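Local coordinates for protein 2-(hydroxymethyl)glutarate dehydrogenase (Eubacterium barkeri, PDB 3CKY) that catalyses, as a homotetramer, the interconversion of 2-formylglutarate and (S)-2-hydroxymethylglutarate with NADH or NAD(+) in bacterial nicotinate fermentation, at residues T66-A71 / D96-S101; Y119-V124 / G165-G170; I10-M15 / V30-L35; S187-L192 / A284-W289. All blocks are in the same frame, centred on the assembly; numbering follows the deposited sequence.

Interaction 1 (T66-A71 / D96-S101); sequences TSLPNA and DMSSVS
Thr66 and Asp96 pair at the ends of two neighbouring parallel strands in the Rossmann-type nucleotide-binding domain, and beyond them two loops run on together. Hydrogen bonds carry most of the contact. Met97 N gives a nearly straight bond to Thr66 O (2.7 Å). At the next residue, Ser98 OG accepts from Leu68 N at 2.7 Å and donates to Asp96 OD1. A hydroxyl suits this place because it can pass a bond on in this way; with chi1 at -55° it stands beside its own backbone N. Asp96 OD1 takes the hydroxyl on its syn lone pair and receives Ser98 N from 41° above the carboxylate plane, closing an Asx turn, while Asp96 OD2 is held by Tyr119 OH. A water links Leu68 O to the backbone N of Ser99, a residue that probably binds NAD(+), as in related enzymes. Van der Waals contacts fill the rest: the methyl Thr66 CG2 lies against Asp96 OD1, the threonine hydroxyl being turned to Ile10 O. At the far end the apolar branch of Val100 faces the start of helix 71-79, where its CG1 stands 3.6 Å from Ala71 N and 4.2 Å from Ala71 CB.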
loop_
_atom_site.group_PDB
_atom_site.type_symbol
_atom_site.label_atom_id
_atom_site.label_comp_id
_atom_site.label_asym_id
_atom_site.label_seq_id
_atom_site.Cartn_x
_atom_site.Cartn_y
_atom_site.Cartn_z
ATOM N N THR A 66 7.270 -29.830 18.746
ATOM C CA THR A 66 8.124 -29.390 17.661
ATOM C C THR A 66 7.964 -27.897 17.439
ATOM O O THR A 66 6.916 -27.326 17.733
ATOM C CB THR A 66 7.820 -30.159 16.350
ATOM O OG1 THR A 66 8.943 -30.064 15.471
ATOM C CG2 THR A 66 6.565 -29.622 15.665
ATOM N N SER A 67 9.026 -27.278 16.941
ATOM C CA SER A 67 9.007 -25.896 16.500
ATOM C C SER A 67 9.947 -25.778 15.299
ATOM O O SER A 67 11.173 -25.781 15.453
ATOM C CB SER A 67 9.445 -24.956 17.624
ATOM O OG SER A 67 9.387 -23.606 17.197
ATOM N N LEU A 68 9.362 -25.697 14.107
ATOM C CA LEU A 68 10.114 -25.700 12.860
ATOM C C LEU A 68 10.047 -24.316 12.204
ATOM O O LEU A 68 9.199 -23.498 12.576
ATOM C CB LEU A 68 9.568 -26.802 11.942
ATOM C CG LEU A 68 9.637 -28.221 12.553
ATOM C CD1 LEU A 68 8.827 -29.247 11.765
ATOM C CD2 LEU A 68 11.084 -28.677 12.666
ATOM N N PRO A 69 10.967 -24.024 11.261
ATOM C CA PRO A 69 11.089 -22.657 10.707
ATOM C C PRO A 69 9.921 -22.152 9.844
ATOM O O PRO A 69 9.653 -20.951 9.830
ATOM C CB PRO A 69 12.372 -22.730 9.855
ATOM C CG PRO A 69 13.065 -23.972 10.277
ATOM C CD PRO A 69 11.985 -24.922 10.685
ATOM N N ASN A 70 9.253 -23.046 9.118
ATOM C CA ASN A 70 8.123 -22.646 8.274
ATOM C C ASN A 70 7.202 -23.811 7.906
ATOM O O ASN A 70 7.493 -24.967 8.224
ATOM C CB ASN A 70 8.627 -21.942 7.013
ATOM C CG ASN A 70 9.574 -22.801 6.208
ATOM O OD1 ASN A 70 9.194 -23.852 5.700
ATOM N ND2 ASN A 70 10.817 -22.353 6.083
ATOM N N ALA A 71 6.088 -23.493 7.245
ATOM C CA ALA A 71 5.060 -24.485 6.907
ATOM C C ALA A 71 5.573 -25.570 5.957
ATOM O O ALA A 71 5.122 -26.711 6.007
ATOM C CB ALA A 71 3.841 -23.805 6.306
ATOM N N ASP A 96 2.535 -28.377 17.827
ATOM C CA ASP A 96 3.337 -27.610 16.887
ATOM C C ASP A 96 3.451 -26.157 17.349
ATOM O O ASP A 96 2.476 -25.415 17.357
ATOM C CB ASP A 96 2.713 -27.679 15.491
ATOM C CG ASP A 96 3.659 -27.221 14.392
ATOM O OD1 ASP A 96 4.750 -26.689 14.686
ATOM O OD2 ASP A 96 3.301 -27.402 13.215
ATOM N N MET A 97 4.656 -25.763 17.737
ATOM C CA MET A 97 4.907 -24.415 18.229
ATOM C C MET A 97 5.522 -23.548 17.135
ATOM O O MET A 97 5.945 -22.420 17.395
ATOM C CB MET A 97 5.835 -24.470 19.443
ATOM C CG MET A 97 5.312 -25.343 20.554
ATOM S SD MET A 97 6.468 -25.452 21.918
ATOM C CE MET A 97 7.629 -26.678 21.265
ATOM N N SER A 98 5.562 -24.086 15.914
ATOM C CA SER A 98 6.103 -23.384 14.768
ATOM C C SER A 98 5.343 -22.109 14.464
ATOM O O SER A 98 4.119 -22.030 14.627
ATOM C CB SER A 98 6.070 -24.263 13.516
ATOM O OG SER A 98 6.740 -25.490 13.725
ATOM N N SER A 99 6.087 -21.119 13.997
ATOM C CA SER A 99 5.501 -19.873 13.577
ATOM C C SER A 99 4.931 -20.001 12.147
ATOM O O SER A 99 5.614 -19.731 11.162
ATOM C CB SER A 99 6.537 -18.769 13.678
ATOM O OG SER A 99 5.956 -17.537 13.324
ATOM N N VAL A 100 3.657 -20.385 12.064
ATOM C CA VAL A 100 3.011 -20.666 10.796
ATOM C C VAL A 100 1.579 -20.120 10.751
ATOM O O VAL A 100 1.020 -19.728 11.764
ATOM C CB VAL A 100 2.983 -22.194 10.504
ATOM C CG1 VAL A 100 4.403 -22.753 10.362
ATOM C CG2 VAL A 100 2.193 -22.940 11.579
ATOM N N SER A 101 1.002 -20.071 9.554
ATOM C CA SER A 101 -0.381 -19.627 9.393
ATOM C C SER A 101 -1.346 -20.672 9.953
ATOM O O SER A 101 -1.029 -21.864 9.957
ATOM C CB SER A 101 -0.697 -19.379 7.921
ATOM O OG SER A 101 -0.630 -20.598 7.203
HETATM O O HOH W 1 8.909 -21.110 13.527
#

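Interaction 2 (Y119-V124 / G165-G170); sequences YVDAPV and GDTGAG
With chi1 at 53°, Asp121 sets its CG between its own backbone N and carbonyl carbon, which carries the carboxylate off the strand to the turn ahead of helix 169-197. There Asp121 OD1 accepts from Gly168 N at 2.7 Å, the donor lying 46° out of the carboxylate plane. The other oxygen, OD2, bonds to the backbone N of Asp171, so one acid grips two N-H groups at the start of the helix. Glycine suits both nearby places: Gly168 is the third residue of a type II turn, with a positive phi of 93°, and in the first turn of the helix a side chain on Gly170 would press on Asp121 OD2 and on the ring of Pro123, whose CG is already 3.2 Å from Gly170 O. Cutting Asp121 back to an alanine is likely to leave the N-H groups of Gly168 and Asp171 without their acceptor and to take a negative charge from the helix start. A water joins Tyr119 O to Thr167 OG1. Pro123 comes close to Lys174, probably the active-site lysine as in related enzymes. Strand 118-125 runs between strands 93-96 and 136-141, Thr105 of helix 102-114 touches both Asp121 and Thr167, and Leu200 of a neighbouring subunit packs on Ala169.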
loop_
_atom_site.group_PDB
_atom_site.type_symbol
_atom_site.label_atom_id
_atom_site.label_comp_id
_atom_site.label_asym_id
_atom_site.label_seq_id
_atom_site.Cartn_x
_atom_site.Cartn_y
_atom_site.Cartn_z
ATOM N N TYR A 119 -3.527 -32.970 16.272
ATOM C CA TYR A 119 -2.527 -31.982 15.889
ATOM C C TYR A 119 -2.937 -30.599 16.405
ATOM O O TYR A 119 -3.988 -30.077 16.020
ATOM C CB TYR A 119 -2.375 -31.950 14.365
ATOM C CG TYR A 119 -1.044 -31.400 13.908
ATOM C CD1 TYR A 119 -0.009 -32.257 13.542
ATOM C CD2 TYR A 119 -0.811 -30.023 13.854
ATOM C CE1 TYR A 119 1.221 -31.770 13.131
ATOM C CE2 TYR A 119 0.426 -29.519 13.433
ATOM C CZ TYR A 119 1.439 -30.401 13.076
ATOM O OH TYR A 119 2.665 -29.937 12.652
ATOM N N VAL A 120 -2.118 -30.008 17.273
ATOM C CA VAL A 120 -2.490 -28.749 17.921
ATOM C C VAL A 120 -1.420 -27.685 17.727
ATOM O O VAL A 120 -0.222 -27.946 17.863
ATOM C CB VAL A 120 -2.800 -28.935 19.447
ATOM C CG1 VAL A 120 -3.381 -30.315 19.721
ATOM C CG2 VAL A 120 -1.566 -28.704 20.301
ATOM N N ASP A 121 -1.863 -26.483 17.378
ATOM C CA ASP A 121 -0.968 -25.336 17.327
ATOM C C ASP A 121 -0.862 -24.776 18.734
ATOM O O ASP A 121 -1.876 -24.519 19.379
ATOM C CB ASP A 121 -1.439 -24.260 16.338
ATOM C CG ASP A 121 -2.878 -23.819 16.567
ATOM O OD1 ASP A 121 -3.756 -24.704 16.606
ATOM O OD2 ASP A 121 -3.129 -22.602 16.681
ATOM N N ALA A 122 0.369 -24.623 19.212
ATOM C CA ALA A 122 0.623 -24.071 20.551
ATOM C C ALA A 122 1.844 -23.148 20.527
ATOM O O ALA A 122 2.825 -23.373 21.232
ATOM C CB ALA A 122 0.815 -25.189 21.564
ATOM N N PRO A 123 1.787 -22.095 19.712
ATOM C CA PRO A 123 2.890 -21.143 19.719
ATOM C C PRO A 123 3.045 -20.475 21.094
ATOM O O PRO A 123 2.073 -20.346 21.856
ATOM C CB PRO A 123 2.479 -20.123 18.663
ATOM C CG PRO A 123 1.009 -20.260 18.556
ATOM C CD PRO A 123 0.722 -21.695 18.784
ATOM N N VAL A 124 4.273 -20.084 21.409
ATOM C CA VAL A 124 4.591 -19.572 22.725
ATOM C C VAL A 124 5.191 -18.173 22.642
ATOM O O VAL A 124 5.685 -17.759 21.586
ATOM C CB VAL A 124 5.598 -20.487 23.442
ATOM C CG1 VAL A 124 5.103 -21.927 23.444
ATOM C CG2 VAL A 124 6.975 -20.373 22.790
ATOM N N GLY A 165 -8.915 -21.080 21.288
ATOM C CA GLY A 165 -9.945 -21.469 20.340
ATOM C C GLY A 165 -9.641 -22.828 19.777
ATOM O O GLY A 165 -8.860 -23.574 20.354
ATOM N N ASP A 166 -10.258 -23.156 18.647
ATOM C CA ASP A 166 -9.999 -24.437 18.001
ATOM C C ASP A 166 -8.728 -24.355 17.147
ATOM O O ASP A 166 -8.023 -23.342 17.153
ATOM C CB ASP A 166 -11.201 -24.885 17.172
ATOM C CG ASP A 166 -11.462 -26.382 17.284
ATOM O OD1 ASP A 166 -10.495 -27.172 17.218
ATOM O OD2 ASP A 166 -12.638 -26.758 17.446
ATOM N N THR A 167 -8.433 -25.437 16.437
ATOM C CA THR A 167 -7.220 -25.549 15.637
ATOM C C THR A 167 -6.936 -24.296 14.805
ATOM O O THR A 167 -7.818 -23.765 14.129
ATOM C CB THR A 167 -7.314 -26.778 14.718
ATOM O OG1 THR A 167 -7.637 -27.916 15.522
ATOM C CG2 THR A 167 -5.992 -27.029 13.978
ATOM N N GLY A 168 -5.697 -23.821 14.888
ATOM C CA GLY A 168 -5.275 -22.624 14.180
ATOM C C GLY A 168 -5.394 -21.316 14.969
ATOM O O GLY A 168 -4.805 -20.319 14.528
ATOM N N ALA A 169 -6.080 -21.307 16.137
ATOM C CA ALA A 169 -6.310 -20.069 16.933
ATOM C C ALA A 169 -5.087 -19.574 17.707
ATOM O O ALA A 169 -4.911 -18.356 17.860
ATOM C CB ALA A 169 -7.503 -20.237 17.879
ATOM N N GLY A 170 -4.266 -20.503 18.209
ATOM C CA GLY A 170 -2.979 -20.163 18.832
ATOM C C GLY A 170 -2.076 -19.460 17.838
ATOM O O GLY A 170 -1.526 -18.397 18.128
HETATM O O HOH W 2 -5.738 -28.538 16.919
#

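Interaction 3 (I10-M15 / V30-L35); sequences IGLGAM and VYAFDL
The carboxylate of Asp34 meets the backbone of Leu12 with the anti side of OD1, the N-H of Leu12 standing 20° out of the carboxylate plane and its N 2.6 Å from Asp34 OD1; OD2 is taken by the backbone N of Met36. The contact belongs to the dinucleotide-binding strand-turn-helix of a Rossmann fold, with Gly11 and Gly13 consistent with the GxGxxG pattern and the 10-15 loop probably lining the NAD(+) site. Asp34 follows directly on strand 29-33, its CG anti to the backbone N (chi1 -165°), which carries the acid over to the glycine-rich loop. A leucine in its place would probably leave the N-H groups of Leu12 and Met36 without their acceptor and let the turn shift. Gly11 continues the parallel pairing of Ile10 with Phe33: Gly11 N binds Phe33 O at 2.9 Å. At its positive phi of 97° a CB would be jammed against the carbonyl O of Ile10, which calls for glycine. Next to these polar bonds, leucine and alanine fit together, the small methyl of Ala32 accepting the longer chain: Leu12 CD1 lies 3.7 Å from Ala32 CB.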
loop_
_atom_site.group_PDB
_atom_site.type_symbol
_atom_site.label_atom_id
_atom_site.label_comp_id
_atom_site.label_asym_id
_atom_site.label_seq_id
_atom_site.Cartn_x
_atom_site.Cartn_y
_atom_site.Cartn_z
ATOM N N ILE A 10 10.879 -33.362 18.733
ATOM C CA ILE A 10 11.443 -33.345 17.385
ATOM C C ILE A 10 12.182 -32.023 17.206
ATOM O O ILE A 10 11.598 -31.011 16.793
ATOM C CB ILE A 10 10.349 -33.536 16.308
ATOM C CG1 ILE A 10 9.684 -34.904 16.495
ATOM C CG2 ILE A 10 10.940 -33.450 14.909
ATOM C CD1 ILE A 10 8.489 -35.130 15.620
ATOM N N GLY A 11 13.475 -32.051 17.529
ATOM C CA GLY A 11 14.298 -30.847 17.610
ATOM C C GLY A 11 14.414 -30.325 19.035
ATOM O O GLY A 11 13.468 -30.417 19.819
ATOM N N LEU A 12 15.589 -29.784 19.357
ATOM C CA LEU A 12 15.897 -29.251 20.685
ATOM C C LEU A 12 16.656 -27.937 20.537
ATOM O O LEU A 12 17.867 -27.876 20.766
ATOM C CB LEU A 12 16.751 -30.246 21.482
ATOM C CG LEU A 12 16.077 -31.494 22.048
ATOM C CD1 LEU A 12 17.138 -32.503 22.481
ATOM C CD2 LEU A 12 15.161 -31.125 23.207
ATOM N N GLY A 13 15.943 -26.889 20.146
ATOM C CA GLY A 13 16.568 -25.592 19.947
ATOM C C GLY A 13 16.779 -24.838 21.249
ATOM O O GLY A 13 16.910 -25.439 22.321
ATOM N N ALA A 14 16.815 -23.512 21.144
ATOM C CA ALA A 14 16.969 -22.644 22.307
ATOM C C ALA A 14 15.763 -22.770 23.238
ATOM O O ALA A 14 15.896 -22.619 24.449
ATOM C CB ALA A 14 17.159 -21.197 21.868
ATOM N N MET A 15 14.597 -23.055 22.657
ATOM C CA MET A 15 13.364 -23.252 23.411
ATOM C C MET A 15 13.204 -24.707 23.841
ATOM O O MET A 15 12.917 -24.986 25.004
ATOM C CB MET A 15 12.158 -22.854 22.556
ATOM C CG MET A 15 12.203 -21.426 22.026
ATOM S SD MET A 15 12.015 -20.214 23.336
ATOM C CE MET A 15 10.258 -20.354 23.618
ATOM N N VAL A 30 11.030 -38.224 28.908
ATOM C CA VAL A 30 11.256 -37.391 27.726
ATOM C C VAL A 30 12.173 -38.086 26.712
ATOM O O VAL A 30 13.336 -38.370 27.009
ATOM C CB VAL A 30 11.889 -36.027 28.110
ATOM C CG1 VAL A 30 12.229 -35.220 26.864
ATOM C CG2 VAL A 30 10.962 -35.235 29.025
ATOM N N TYR A 31 11.637 -38.358 25.522
ATOM C CA TYR A 31 12.435 -38.824 24.384
ATOM C C TYR A 31 12.829 -37.624 23.527
ATOM O O TYR A 31 12.112 -36.626 23.494
ATOM C CB TYR A 31 11.645 -39.829 23.542
ATOM C CG TYR A 31 11.183 -41.041 24.313
ATOM C CD1 TYR A 31 12.010 -42.150 24.472
ATOM C CD2 TYR A 31 9.920 -41.080 24.889
ATOM C CE1 TYR A 31 11.584 -43.272 25.186
ATOM C CE2 TYR A 31 9.487 -42.192 25.603
ATOM C CZ TYR A 31 10.322 -43.283 25.748
ATOM O OH TYR A 31 9.884 -44.376 26.450
ATOM N N ALA A 32 13.962 -37.710 22.835
ATOM C CA ALA A 32 14.464 -36.561 22.080
ATOM C C ALA A 32 15.416 -36.913 20.930
ATOM O O ALA A 32 16.242 -37.826 21.033
ATOM C CB ALA A 32 15.140 -35.578 23.029
ATOM N N PHE A 33 15.274 -36.170 19.832
ATOM C CA PHE A 33 16.233 -36.177 18.731
ATOM C C PHE A 33 16.451 -34.770 18.166
ATOM O O PHE A 33 15.538 -33.942 18.141
ATOM C CB PHE A 33 15.778 -37.096 17.598
ATOM C CG PHE A 33 16.633 -36.985 16.364
ATOM C CD1 PHE A 33 17.858 -37.636 16.293
ATOM C CD2 PHE A 33 16.233 -36.201 15.291
ATOM C CE1 PHE A 33 18.661 -37.521 15.164
ATOM C CE2 PHE A 33 17.026 -36.082 14.159
ATOM C CZ PHE A 33 18.241 -36.744 14.094
ATOM N N ASP A 34 17.669 -34.535 17.687
ATOM C CA ASP A 34 18.051 -33.290 17.040
ATOM C C ASP A 34 19.192 -33.597 16.072
ATOM O O ASP A 34 19.967 -34.528 16.303
ATOM C CB ASP A 34 18.501 -32.273 18.094
ATOM C CG ASP A 34 18.569 -30.854 17.553
ATOM O OD1 ASP A 34 17.875 -29.974 18.103
ATOM O OD2 ASP A 34 19.309 -30.615 16.578
ATOM N N LEU A 35 19.287 -32.828 14.987
ATOM C CA LEU A 35 20.412 -32.951 14.049
ATOM C C LEU A 35 21.739 -32.755 14.781
ATOM O O LEU A 35 22.662 -33.555 14.630
ATOM C CB LEU A 35 20.295 -31.931 12.907
ATOM C CG LEU A 35 19.555 -32.355 11.632
ATOM C CD1 LEU A 35 18.297 -33.159 11.945
ATOM C CD2 LEU A 35 19.227 -31.122 10.778
#

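Interaction 4 (S187-L192 / A284-W289); sequences SLAEAL and AVIKVW
Ala189 is the point on which the two segments close, its CA only 4.7 Å from the CA of Ile286. A methyl suits such a near approach of two backbones: Ala189 CB meets Val285 CG1 at 4.1 Å, Ile286 CB at 4.2 Å and Trp289 CD1 at 4.1 Å. Ile286, with CG1 anti to its backbone N (chi1 -162°), sets CG1 beside Ala189 O and carries CD1 on to Leu192. The side chains of Leu192 and Ile286 cross at about a right angle, Leu192 CB standing 4.0 Å from Ile286 CD1. The indole of Trp289 comes obliquely against the backbone of the other helix, its CD1 3.8 Å from Glu190 N, while Val288 CG1 rests on one face of the ring near its rim.

Further out, a water carries the polar end of the contact: it accepts from Trp289 NE1 at 2.9 Å and donates to Glu190 OE2. A neighbouring subunit anchors that carboxylate, Thr262 bonding to OE1 and the backbone N of Met261 to OE2, so this buried acid is well supplied with polar partners. Within the helical C-terminal domain, helix 217-228 touches Leu192, helix 260-274 backs Val285 and Trp289, Pro260 of that same neighbouring subunit packs on Trp289, and Met292 of a third subunit lies on Val288.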
loop_
_atom_site.group_PDB
_atom_site.type_symbol
_atom_site.label_atom_id
_atom_site.label_comp_id
_atom_site.label_asym_id
_atom_site.label_seq_id
_atom_site.Cartn_x
_atom_site.Cartn_y
_atom_site.Cartn_z
ATOM N N SER A 187 4.907 2.784 12.096
ATOM C CA SER A 187 4.284 4.091 12.290
ATOM C C SER A 187 5.166 5.005 13.146
ATOM O O SER A 187 5.353 6.181 12.848
ATOM C CB SER A 187 2.912 3.929 12.948
ATOM O OG SER A 187 2.039 3.124 12.172
ATOM N N LEU A 188 5.720 4.439 14.208
ATOM C CA LEU A 188 6.619 5.170 15.107
ATOM C C LEU A 188 7.845 5.717 14.362
ATOM O O LEU A 188 8.256 6.876 14.556
ATOM C CB LEU A 188 7.054 4.260 16.264
ATOM C CG LEU A 188 7.877 4.928 17.379
ATOM C CD1 LEU A 188 7.097 6.086 18.050
ATOM C CD2 LEU A 188 8.347 3.896 18.392
ATOM N N ALA A 189 8.404 4.891 13.489
ATOM C CA ALA A 189 9.602 5.258 12.732
ATOM C C ALA A 189 9.450 6.598 11.990
ATOM O O ALA A 189 10.266 7.529 12.182
ATOM C CB ALA A 189 9.961 4.146 11.758
ATOM N N GLU A 190 8.411 6.685 11.145
ATOM C CA GLU A 190 8.165 7.898 10.362
ATOM C C GLU A 190 7.738 9.076 11.251
ATOM O O GLU A 190 8.120 10.228 10.990
ATOM C CB GLU A 190 7.156 7.641 9.241
ATOM C CG GLU A 190 5.708 7.390 9.706
ATOM C CD GLU A 190 4.780 6.959 8.580
ATOM O OE1 GLU A 190 3.675 7.542 8.432
ATOM O OE2 GLU A 190 5.151 6.021 7.847
ATOM N N ALA A 191 6.973 8.779 12.305
ATOM C CA ALA A 191 6.521 9.796 13.268
ATOM C C ALA A 191 7.663 10.516 13.967
ATOM O O ALA A 191 7.636 11.745 14.139
ATOM C CB ALA A 191 5.607 9.165 14.316
ATOM N N LEU A 192 8.656 9.749 14.399
ATOM C CA LEU A 192 9.803 10.304 15.109
ATOM C C LEU A 192 10.666 11.171 14.197
ATOM O O LEU A 192 11.132 12.235 14.588
ATOM C CB LEU A 192 10.633 9.185 15.729
ATOM C CG LEU A 192 9.994 8.445 16.913
ATOM C CD1 LEU A 192 10.915 7.315 17.379
ATOM C CD2 LEU A 192 9.691 9.407 18.062
ATOM N N ALA A 284 15.519 -0.497 14.116
ATOM C CA ALA A 284 16.487 0.035 13.141
ATOM C C ALA A 284 15.833 0.378 11.806
ATOM O O ALA A 284 16.436 1.031 10.987
ATOM C CB ALA A 284 17.649 -0.944 12.929
ATOM N N VAL A 285 14.601 -0.051 11.578
ATOM C CA VAL A 285 13.861 0.361 10.359
ATOM C C VAL A 285 13.766 1.906 10.219
ATOM O O VAL A 285 13.669 2.423 9.103
ATOM C CB VAL A 285 12.456 -0.298 10.311
ATOM C CG1 VAL A 285 11.496 0.384 11.294
ATOM C CG2 VAL A 285 11.911 -0.292 8.899
ATOM N N ILE A 286 13.821 2.626 11.348
ATOM C CA ILE A 286 13.888 4.084 11.343
ATOM C C ILE A 286 15.036 4.625 10.443
ATOM O O ILE A 286 14.913 5.687 9.831
ATOM C CB ILE A 286 14.007 4.682 12.789
ATOM C CG1 ILE A 286 13.638 6.171 12.782
ATOM C CG2 ILE A 286 15.439 4.509 13.353
ATOM C CD1 ILE A 286 13.423 6.795 14.161
ATOM N N LYS A 287 16.143 3.886 10.378
ATOM C CA LYS A 287 17.287 4.237 9.523
ATOM C C LYS A 287 16.918 4.354 8.038
ATOM O O LYS A 287 17.566 5.096 7.306
ATOM C CB LYS A 287 18.386 3.203 9.663
ATOM C CG LYS A 287 19.054 3.155 11.025
ATOM C CD LYS A 287 20.201 2.141 10.990
ATOM C CE LYS A 287 20.717 1.848 12.363
ATOM N NZ LYS A 287 21.953 1.009 12.309
ATOM N N VAL A 288 15.877 3.640 7.601
ATOM C CA VAL A 288 15.314 3.843 6.242
ATOM C C VAL A 288 14.987 5.320 5.961
ATOM O O VAL A 288 15.375 5.865 4.931
ATOM C CB VAL A 288 14.050 3.006 5.974
ATOM C CG1 VAL A 288 13.428 3.395 4.613
ATOM C CG2 VAL A 288 14.366 1.508 6.023
ATOM N N TRP A 289 14.315 5.966 6.899
ATOM C CA TRP A 289 13.901 7.351 6.714
ATOM C C TRP A 289 15.027 8.347 6.985
ATOM O O TRP A 289 15.130 9.367 6.309
ATOM C CB TRP A 289 12.679 7.647 7.592
ATOM C CG TRP A 289 11.502 6.732 7.319
ATOM C CD1 TRP A 289 10.802 6.026 8.238
ATOM C CD2 TRP A 289 10.920 6.411 6.034
ATOM N NE1 TRP A 289 9.812 5.291 7.622
ATOM C CE2 TRP A 289 9.866 5.506 6.270
ATOM C CE3 TRP A 289 11.199 6.794 4.709
ATOM C CZ2 TRP A 289 9.074 4.979 5.233
ATOM C CZ3 TRP A 289 10.420 6.267 3.682
ATOM C CH2 TRP A 289 9.364 5.372 3.956
HETATM O O HOH W 3 7.118 4.345 8.311
#

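Interactions 1, 2 and 3 gather where the strands of one sheet run into their loops. Interaction 1 touches both of the others through polar side chains, and Val124 of interaction 2 packs on Met15 of interaction 3. Each uses an aspartate to hold backbone N-H groups where strands give way to loops, 1 and 3 being partly buried near the probable cofactor site. Interaction 2 is buried and joins the sheet to helix 169-197. That helix runs on to interaction 4, whose centre lies about 33 Å from that of interaction 2: a buried, mainly apolar helix contact with no direct hydrogen bond across it.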